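Local coordinates for protein 2-oxoadipate dioxygenase/decarboxylase, chloroplastic/amyloplastic (Oryza sativa, PDB 6W1K) that uses iron(II) and O2 to decarboxylate and hydroxylate 2-oxoadipate to D-2-hydroxyglutarate, a step of lysine breakdown in the rice plastid, at residues K152-A157 and N189-N194; T200-S205 and V285-R290; N211-F216 and I266-R271. All blocks are in the same frame, centred on the assembly; numbering follows the deposited sequence.

Contact 1. Residues K152-A157 and N189-N194; sequences KHATLA and NGYALN. With OOG (2-oxoadipic acid), chain F.
The methyl group of Ala154 sits almost squarely over one face of the Tyr191 ring, a CH-pi contact that pins a type II' beta turn to the first turn of helix 154-160. CB lies 3.4 Å from the ring centroid and 7° off its normal, so the methyl meets all six ring carbons nearly evenly. One helical turn on, the CB of Ala157 reaches CD2 of Tyr191 obliquely at 4.1 Å. These two alanines, three apart in sequence, point the same way from the helix and offer the flat ring a shallow surface. The ring is presented by its first torsion: with chi1 at -66°, CG stands anti to the carbonyl carbon and beside the backbone N. Behind it, the turn from Asn189 to Ala192 ends helix 181-189, with Gly190 at its positive-phi corner and Ala192 N bonded to Asn189 O at 3.2 Å. On the helix side, Ala157 N bonds to the O of His153, the N-cap residue. The contact is buried, and helix 72-81 packs Leu75 against both Ala154 and Tyr191. A few residues past the turn, Asn194 belongs to the 2-oxoadipate pocket, so the turn leads directly into the active site. The polar end of the tyrosine is held elsewhere: its OH hydrogen-bonds to Ser74 OG and to Tyr70 O.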
# COMPACT_ATOMS: atom_id res chain seq x y z
N LYS A 152 6.26 -12.44 14.74
CA LYS A 152 5.00 -12.65 15.44
C LYS A 152 4.38 -11.34 15.94
O LYS A 152 3.28 -11.37 16.51
CB LYS A 152 5.18 -13.62 16.62
CG LYS A 152 5.65 -15.00 16.18
CD LYS A 152 5.89 -15.92 17.36
CE LYS A 152 4.59 -16.58 17.88
NZ LYS A 152 4.90 -17.52 19.00
N HIS A 153 5.02 -10.20 15.70
CA HIS A 153 4.55 -8.91 16.22
C HIS A 153 4.75 -7.85 15.18
O HIS A 153 5.14 -6.72 15.48
CB HIS A 153 5.23 -8.59 17.55
CG HIS A 153 4.97 -9.64 18.56
ND1 HIS A 153 3.76 -9.77 19.20
CD2 HIS A 153 5.70 -10.73 18.92
CE1 HIS A 153 3.77 -10.86 19.96
NE2 HIS A 153 4.95 -11.44 19.82
N ALA A 154 4.43 -8.20 13.93
CA ALA A 154 4.65 -7.28 12.82
C ALA A 154 3.80 -6.03 12.95
O ALA A 154 4.22 -4.94 12.54
CB ALA A 154 4.36 -7.98 11.48
N THR A 155 2.60 -6.15 13.50
CA THR A 155 1.74 -4.97 13.63
C THR A 155 2.27 -3.99 14.67
O THR A 155 2.22 -2.77 14.46
CB THR A 155 0.32 -5.43 13.98
OG1 THR A 155 -0.05 -6.40 13.00
CG2 THR A 155 -0.65 -4.28 13.93
N LEU A 156 2.78 -4.50 15.79
CA LEU A 156 3.48 -3.66 16.75
C LEU A 156 4.63 -2.91 16.09
O LEU A 156 4.80 -1.70 16.29
CB LEU A 156 3.99 -4.53 17.89
CG LEU A 156 3.36 -4.60 19.27
CD1 LEU A 156 4.26 -5.51 20.08
CD2 LEU A 156 3.24 -3.24 19.83
N ALA A 157 5.42 -3.61 15.28
CA ALA A 157 6.50 -2.96 14.53
C ALA A 157 5.96 -1.85 13.63
O ALA A 157 6.50 -0.74 13.58
CB ALA A 157 7.25 -4.01 13.71
N ASN A 189 12.92 -0.30 5.77
CA ASN A 189 11.58 0.16 6.16
C ASN A 189 10.75 -0.90 6.87
O ASN A 189 9.81 -0.55 7.59
CB ASN A 189 10.78 0.65 4.93
CG ASN A 189 11.32 1.96 4.35
OD1 ASN A 189 11.06 3.04 4.87
ND2 ASN A 189 12.08 1.87 3.27
N GLY A 190 11.02 -2.18 6.67
CA GLY A 190 10.30 -3.21 7.41
C GLY A 190 8.81 -3.16 7.11
O GLY A 190 8.39 -2.99 5.96
N TYR A 191 8.03 -3.31 8.15
CA TYR A 191 6.58 -3.39 8.08
C TYR A 191 5.90 -2.01 8.05
O TYR A 191 4.67 -1.93 8.27
CB TYR A 191 6.09 -4.19 9.27
CG TYR A 191 6.49 -5.65 9.27
CD1 TYR A 191 5.90 -6.53 8.39
CD2 TYR A 191 7.41 -6.13 10.19
CE1 TYR A 191 6.24 -7.86 8.40
CE2 TYR A 191 7.74 -7.45 10.22
CZ TYR A 191 7.13 -8.32 9.33
OH TYR A 191 7.45 -9.66 9.35
N ALA A 192 6.64 -0.94 7.79
CA ALA A 192 6.06 0.38 7.68
C ALA A 192 5.09 0.42 6.51
O ALA A 192 5.28 -0.24 5.48
CB ALA A 192 7.12 1.46 7.46
N LEU A 193 4.01 1.16 6.69
CA LEU A 193 3.06 1.35 5.59
C LEU A 193 3.80 1.86 4.36
O LEU A 193 4.48 2.90 4.42
CB LEU A 193 2.00 2.33 6.04
CG LEU A 193 0.92 2.64 5.05
CD1 LEU A 193 0.00 1.43 4.78
CD2 LEU A 193 0.14 3.80 5.64
N ASN A 194 3.68 1.13 3.25
CA ASN A 194 4.41 1.49 2.03
C ASN A 194 3.67 2.58 1.25
O ASN A 194 4.31 3.46 0.63
CB ASN A 194 4.60 0.24 1.17
CG ASN A 194 5.10 0.56 -0.20
OD1 ASN A 194 4.33 0.70 -1.13
ND2 ASN A 194 6.41 0.70 -0.33
C2 OOG F . 2.53 -2.23 -3.78
C3 OOG F . 2.34 -1.84 -5.25
C4 OOG F . 1.06 -2.47 -5.80
C6 OOG F . -1.34 -1.50 -6.35
O4 OOG F . -1.50 -2.31 -7.30
O3 OOG F . -2.13 -0.54 -6.21
C5 OOG F . -0.18 -1.67 -5.38
C1 OOG F . 3.92 -1.82 -3.25
O1 OOG F . 4.34 -2.32 -2.27
O2 OOG F . 4.69 -0.86 -3.90
O5 OOG F . -0.25 -1.19 -4.31

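Contact 2. Residues T200-S205 and V285-R290; sequences THRLIS and VNEHHR
Arg202 and Glu287 bring the backbones of two short 3-10 turns nearest, their CA atoms 8.9 Å apart, so the gap is spanned by side chains alone. Each turn is closed by its own i to i+3 bond, Leu203 N to Thr200 O in one and Arg290 N to Glu287 O in the other. Across the gap, His201 NE2 donates to Glu287 OE1 at 2.9 Å with an N-H...O angle of 157°. The oxygen lies close to the imidazole plane and is met on the syn side of the carboxylate. Glu287 gets there with a chain bent at chi2, while His201 carries CG between its backbone N and carbonyl carbon (chi1 55°), which directs the ring at the other turn.

This His-carboxylate pair ties the loop leaving strand 195-199 to the loop between strand 258-271 and helix 296-302, at the surface of the protein, the nearest atom of the His201 side chain about 12 Å from the bound nickel. Arg202 adds charge alone: its NH1 is 3.6 Å from OE1 of Glu287, but that oxygen is well out of the guanidinium plane and no N-H points at it. The other oxygen of Glu287, OE2, has a salt bridge to Arg121. Arg290 runs past His201 in the opposite direction and lays one guanidinium face over its CD2, 3.4 Å from NE, the planes 28° apart. An alanine in place of His201 is likely to leave Glu287 OE1 without its N-H donor and to open a gap over that face of Arg290. Val285 CG1 covers the opposite face, and Arg290 NH1 hydrogen-bonds to the carbonyl O of Arg271.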
# COMPACT_ATOMS: atom_id res chain seq x y z
N THR A 200 -10.17 8.55 -5.55
CA THR A 200 -10.56 9.83 -6.16
C THR A 200 -12.06 9.90 -6.43
O THR A 200 -12.65 10.98 -6.31
CB THR A 200 -9.79 10.11 -7.45
OG1 THR A 200 -10.23 9.28 -8.54
CG2 THR A 200 -8.30 9.92 -7.21
N HIS A 201 -12.69 8.79 -6.83
CA HIS A 201 -14.12 8.83 -7.16
C HIS A 201 -15.00 9.14 -5.95
O HIS A 201 -16.18 9.45 -6.13
CB HIS A 201 -14.57 7.50 -7.80
CG HIS A 201 -14.26 6.30 -6.96
ND1 HIS A 201 -13.04 5.64 -7.03
CD2 HIS A 201 -14.99 5.63 -6.04
CE1 HIS A 201 -13.04 4.63 -6.17
NE2 HIS A 201 -14.22 4.60 -5.57
N ARG A 202 -14.47 9.04 -4.74
CA ARG A 202 -15.22 9.47 -3.56
C ARG A 202 -15.03 10.95 -3.25
O ARG A 202 -15.71 11.47 -2.35
CB ARG A 202 -14.81 8.61 -2.36
CG ARG A 202 -15.20 7.14 -2.57
CD ARG A 202 -14.99 6.28 -1.35
NE ARG A 202 -16.27 6.08 -0.68
CZ ARG A 202 -16.66 4.91 -0.18
NH1 ARG A 202 -15.86 3.86 -0.26
NH2 ARG A 202 -17.83 4.82 0.42
N LEU A 203 -14.17 11.66 -3.97
CA LEU A 203 -14.10 13.11 -3.84
C LEU A 203 -15.31 13.74 -4.51
O LEU A 203 -15.99 13.12 -5.33
CB LEU A 203 -12.82 13.66 -4.47
CG LEU A 203 -11.54 13.10 -3.87
CD1 LEU A 203 -10.34 13.54 -4.72
CD2 LEU A 203 -11.37 13.50 -2.40
N ILE A 204 -15.56 15.01 -4.20
CA ILE A 204 -16.74 15.71 -4.71
C ILE A 204 -16.39 16.70 -5.81
O ILE A 204 -17.15 16.87 -6.76
CB ILE A 204 -17.48 16.42 -3.55
CG1 ILE A 204 -16.58 17.51 -2.94
CG2 ILE A 204 -17.87 15.41 -2.49
CD1 ILE A 204 -16.83 18.92 -3.46
N SER A 205 -15.24 17.38 -5.72
CA SER A 205 -14.92 18.42 -6.68
C SER A 205 -14.45 17.79 -8.00
O SER A 205 -14.51 16.58 -8.20
CB SER A 205 -13.87 19.36 -6.10
OG SER A 205 -12.61 18.72 -6.11
N VAL A 285 -24.36 5.28 -7.82
CA VAL A 285 -23.22 4.38 -7.80
C VAL A 285 -22.62 4.35 -6.40
O VAL A 285 -22.32 5.40 -5.83
CB VAL A 285 -22.17 4.79 -8.85
CG1 VAL A 285 -21.05 3.79 -8.91
CG2 VAL A 285 -22.81 4.92 -10.23
N ASN A 286 -22.47 3.15 -5.85
CA ASN A 286 -21.78 2.91 -4.59
C ASN A 286 -20.55 2.05 -4.85
O ASN A 286 -20.32 1.59 -5.97
CB ASN A 286 -22.70 2.22 -3.58
CG ASN A 286 -23.96 3.02 -3.33
OD1 ASN A 286 -24.98 2.87 -4.02
ND2 ASN A 286 -23.90 3.88 -2.33
N GLU A 287 -19.75 1.84 -3.80
CA GLU A 287 -18.44 1.21 -4.01
C GLU A 287 -18.60 -0.20 -4.56
O GLU A 287 -17.77 -0.66 -5.35
CB GLU A 287 -17.65 1.20 -2.70
CG GLU A 287 -16.16 0.76 -2.82
CD GLU A 287 -15.24 1.83 -3.43
OE1 GLU A 287 -15.72 2.95 -3.72
OE2 GLU A 287 -14.03 1.53 -3.61
N HIS A 288 -19.68 -0.90 -4.20
CA HIS A 288 -19.84 -2.27 -4.66
C HIS A 288 -20.24 -2.35 -6.13
O HIS A 288 -20.14 -3.42 -6.73
CB HIS A 288 -20.83 -3.02 -3.76
CG HIS A 288 -22.27 -2.69 -4.01
ND1 HIS A 288 -22.93 -1.67 -3.36
CD2 HIS A 288 -23.19 -3.28 -4.81
CE1 HIS A 288 -24.18 -1.62 -3.78
NE2 HIS A 288 -24.37 -2.59 -4.66
N HIS A 289 -20.61 -1.23 -6.74
CA HIS A 289 -20.92 -1.18 -8.16
C HIS A 289 -19.70 -0.94 -9.03
O HIS A 289 -19.83 -0.84 -10.25
CB HIS A 289 -21.90 -0.06 -8.45
CG HIS A 289 -23.24 -0.26 -7.83
ND1 HIS A 289 -23.80 0.65 -6.96
CD2 HIS A 289 -24.16 -1.24 -7.99
CE1 HIS A 289 -25.00 0.24 -6.60
NE2 HIS A 289 -25.24 -0.91 -7.21
N ARG A 290 -18.53 -0.79 -8.41
CA ARG A 290 -17.30 -0.39 -9.07
C ARG A 290 -16.32 -1.55 -9.11
O ARG A 290 -16.38 -2.48 -8.30
CB ARG A 290 -16.70 0.82 -8.35
CG ARG A 290 -17.64 2.02 -8.23
CD ARG A 290 -16.95 3.20 -7.54
NE ARG A 290 -17.74 4.42 -7.58
CZ ARG A 290 -17.73 5.30 -8.58
NH1 ARG A 290 -16.96 5.09 -9.63
NH2 ARG A 290 -18.49 6.38 -8.52

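Contact 3. Residues N211-F216 and I266-R271; sequences NKFNKF and IEFAER. With NI (nickel (II) ion), chain E; OOG (2-oxoadipic acid), chain F.
Phe213 overlaps a face of the Phe268 ring with its CE2 side. The ring centroids are 4.5 Å apart and the planes meet at 45°, an oblique pairing. Phe213 reaches inward because its CG is anti to the backbone N (chi1 -170°), and its side chain crosses that of Phe268 at about a right angle. On the far side of the Phe268 ring lies the carbonyl O of Ile266, 4.1 Å above the plane. Asn214 OD1, hydrogen-bonded to Ser242 OG, also approaches the ring obliquely, 4.2 Å from Phe268 CD2. The neighbouring strand residue, Glu267, points away from the helix and into the active site. Its OE1 binds nickel at 1.9 Å, and the 2-oxoadipate chelates the same ion through keto O5 at 2.1 Å and carboxylate O3 at 2.4 Å. His59 and His195 complete a two-histidine, one-carboxylate site, here holding nickel where the enzyme uses iron(II); such a site on a curled mixed sheet is consistent with the vicinal oxygen chelate (VOC) superfamily. Gln241, itself a substrate-binding residue, hydrogen-bonds through NE2 to Glu267 OE2, which would limit the turning of the carboxylate. One strand thus gives its phenylalanine to the core and its glutamate to the metal. Strand 258-271 runs between strand 195-199, parallel to it, and antiparallel strand 239-243, while helix 210-219 covers Phe268 and helix 38-51 brings Val47 against Phe213.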
# COMPACT_ATOMS: atom_id res chain seq x y z
N ASN A 211 -7.66 11.97 -14.02
CA ASN A 211 -6.84 12.76 -14.93
C ASN A 211 -6.72 14.20 -14.45
O ASN A 211 -5.64 14.80 -14.49
CB ASN A 211 -7.42 12.71 -16.35
CG ASN A 211 -6.98 11.47 -17.11
OD1 ASN A 211 -5.82 11.06 -17.04
ND2 ASN A 211 -7.90 10.88 -17.86
N LYS A 212 -7.82 14.74 -13.94
CA LYS A 212 -7.84 16.08 -13.33
C LYS A 212 -7.03 16.02 -12.04
O LYS A 212 -6.28 16.95 -11.78
CB LYS A 212 -9.27 16.52 -13.00
CG LYS A 212 -9.86 17.54 -13.95
CD LYS A 212 -10.36 16.93 -15.22
CE LYS A 212 -11.08 17.93 -16.11
NZ LYS A 212 -12.39 18.32 -15.54
N PHE A 213 -7.16 14.95 -11.26
CA PHE A 213 -6.40 14.81 -10.02
C PHE A 213 -4.90 14.83 -10.30
O PHE A 213 -4.14 15.53 -9.62
CB PHE A 213 -6.77 13.51 -9.30
CG PHE A 213 -6.21 13.43 -7.91
CD1 PHE A 213 -6.99 13.78 -6.82
CD2 PHE A 213 -4.88 13.05 -7.69
CE1 PHE A 213 -6.48 13.75 -5.55
CE2 PHE A 213 -4.36 13.03 -6.42
CZ PHE A 213 -5.17 13.36 -5.34
N ASN A 214 -4.46 14.08 -11.30
CA ASN A 214 -3.03 14.05 -11.63
C ASN A 214 -2.51 15.44 -11.96
O ASN A 214 -1.40 15.81 -11.53
CB ASN A 214 -2.78 13.09 -12.79
CG ASN A 214 -2.84 11.65 -12.37
OD1 ASN A 214 -2.88 11.34 -11.17
ND2 ASN A 214 -2.88 10.75 -13.34
N LYS A 215 -3.27 16.23 -12.72
CA LYS A 215 -2.81 17.57 -13.07
C LYS A 215 -2.78 18.47 -11.83
O LYS A 215 -1.89 19.32 -11.69
CB LYS A 215 -3.69 18.16 -14.16
CG LYS A 215 -3.32 19.58 -14.56
CD LYS A 215 -4.56 20.41 -14.81
CE LYS A 215 -4.33 21.53 -15.84
NZ LYS A 215 -2.91 22.02 -15.88
N PHE A 216 -3.74 18.31 -10.93
CA PHE A 216 -3.71 19.00 -9.64
C PHE A 216 -2.41 18.70 -8.88
O PHE A 216 -1.78 19.60 -8.34
CB PHE A 216 -4.95 18.61 -8.83
CG PHE A 216 -4.96 19.12 -7.40
CD1 PHE A 216 -4.58 18.28 -6.35
CD2 PHE A 216 -5.35 20.42 -7.12
CE1 PHE A 216 -4.57 18.73 -5.05
CE2 PHE A 216 -5.35 20.88 -5.81
CZ PHE A 216 -4.96 20.03 -4.77
N ILE A 266 2.51 7.92 -2.06
CA ILE A 266 1.06 7.92 -1.97
C ILE A 266 0.49 7.63 -3.35
O ILE A 266 1.03 8.07 -4.37
CB ILE A 266 0.52 9.25 -1.38
CG1 ILE A 266 -1.00 9.16 -1.19
CG2 ILE A 266 0.87 10.47 -2.25
CD1 ILE A 266 -1.62 10.28 -0.29
N GLU A 267 -0.61 6.87 -3.38
CA GLU A 267 -1.25 6.48 -4.62
C GLU A 267 -2.64 7.10 -4.69
O GLU A 267 -3.22 7.54 -3.68
CB GLU A 267 -1.29 4.94 -4.73
CG GLU A 267 -1.95 4.40 -5.96
CD GLU A 267 -2.34 2.93 -5.81
OE1 GLU A 267 -1.52 2.16 -5.29
OE2 GLU A 267 -3.47 2.55 -6.21
N PHE A 268 -3.14 7.23 -5.93
CA PHE A 268 -4.48 7.72 -6.24
C PHE A 268 -5.14 6.74 -7.20
O PHE A 268 -4.51 6.29 -8.17
CB PHE A 268 -4.41 9.13 -6.83
CG PHE A 268 -3.24 9.93 -6.33
CD1 PHE A 268 -3.21 10.41 -5.03
CD2 PHE A 268 -2.17 10.20 -7.17
CE1 PHE A 268 -2.12 11.16 -4.57
CE2 PHE A 268 -1.08 10.93 -6.73
CZ PHE A 268 -1.05 11.41 -5.43
N ALA A 269 -6.37 6.36 -6.91
CA ALA A 269 -7.02 5.32 -7.68
C ALA A 269 -8.46 5.68 -7.97
O ALA A 269 -9.18 6.22 -7.12
CB ALA A 269 -6.96 3.97 -6.94
N GLU A 270 -8.87 5.38 -9.20
CA GLU A 270 -10.26 5.53 -9.61
C GLU A 270 -10.79 4.17 -10.02
O GLU A 270 -10.18 3.49 -10.86
CB GLU A 270 -10.41 6.51 -10.79
CG GLU A 270 -11.90 6.81 -11.12
CD GLU A 270 -12.11 8.03 -12.04
OE1 GLU A 270 -11.14 8.75 -12.31
OE2 GLU A 270 -13.26 8.24 -12.50
N ARG A 271 -11.89 3.76 -9.41
CA ARG A 271 -12.58 2.53 -9.77
C ARG A 271 -13.86 2.91 -10.50
O ARG A 271 -14.75 3.53 -9.91
CB ARG A 271 -12.88 1.69 -8.54
CG ARG A 271 -11.62 1.37 -7.69
CD ARG A 271 -11.92 0.52 -6.42
NE ARG A 271 -10.65 0.11 -5.83
CZ ARG A 271 -9.95 -0.96 -6.20
NH1 ARG A 271 -8.79 -1.21 -5.63
NH2 ARG A 271 -10.43 -1.79 -7.11
NI NI E . -1.45 0.56 -4.25
C2 OOG F . 2.53 -2.23 -3.78
C3 OOG F . 2.34 -1.84 -5.25
C4 OOG F . 1.06 -2.47 -5.80
C6 OOG F . -1.34 -1.50 -6.35
O4 OOG F . -1.50 -2.31 -7.30
O3 OOG F . -2.13 -0.54 -6.21
C5 OOG F . -0.18 -1.67 -5.38
C1 OOG F . 3.92 -1.82 -3.25
O1 OOG F . 4.34 -2.32 -2.27
O2 OOG F . 4.69 -0.86 -3.90
O5 OOG F . -0.25 -1.19 -4.31

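Contacts 1 and 3 are buried and apolar, an alanine-on-tyrosine face and an oblique phenylalanine pair, whereas contact 2 lies at the surface and works through charge and a hydrogen bond. Contacts 1 and 3 lie on opposite sides of the chain's centre, about 27 Å between centres, yet each supplies a residue of the 2-oxoadipate pocket, Asn194 and Glu267. Contacts 2 and 3 are neighbours on one side and touch directly: Thr200 N probably hydrogen-bonds to Ala269 O at 3.0 Å. Strand 195-199 connects all three, entered from the turn of contact 1, left through the loop of contact 2, and paired with the strand of contact 3.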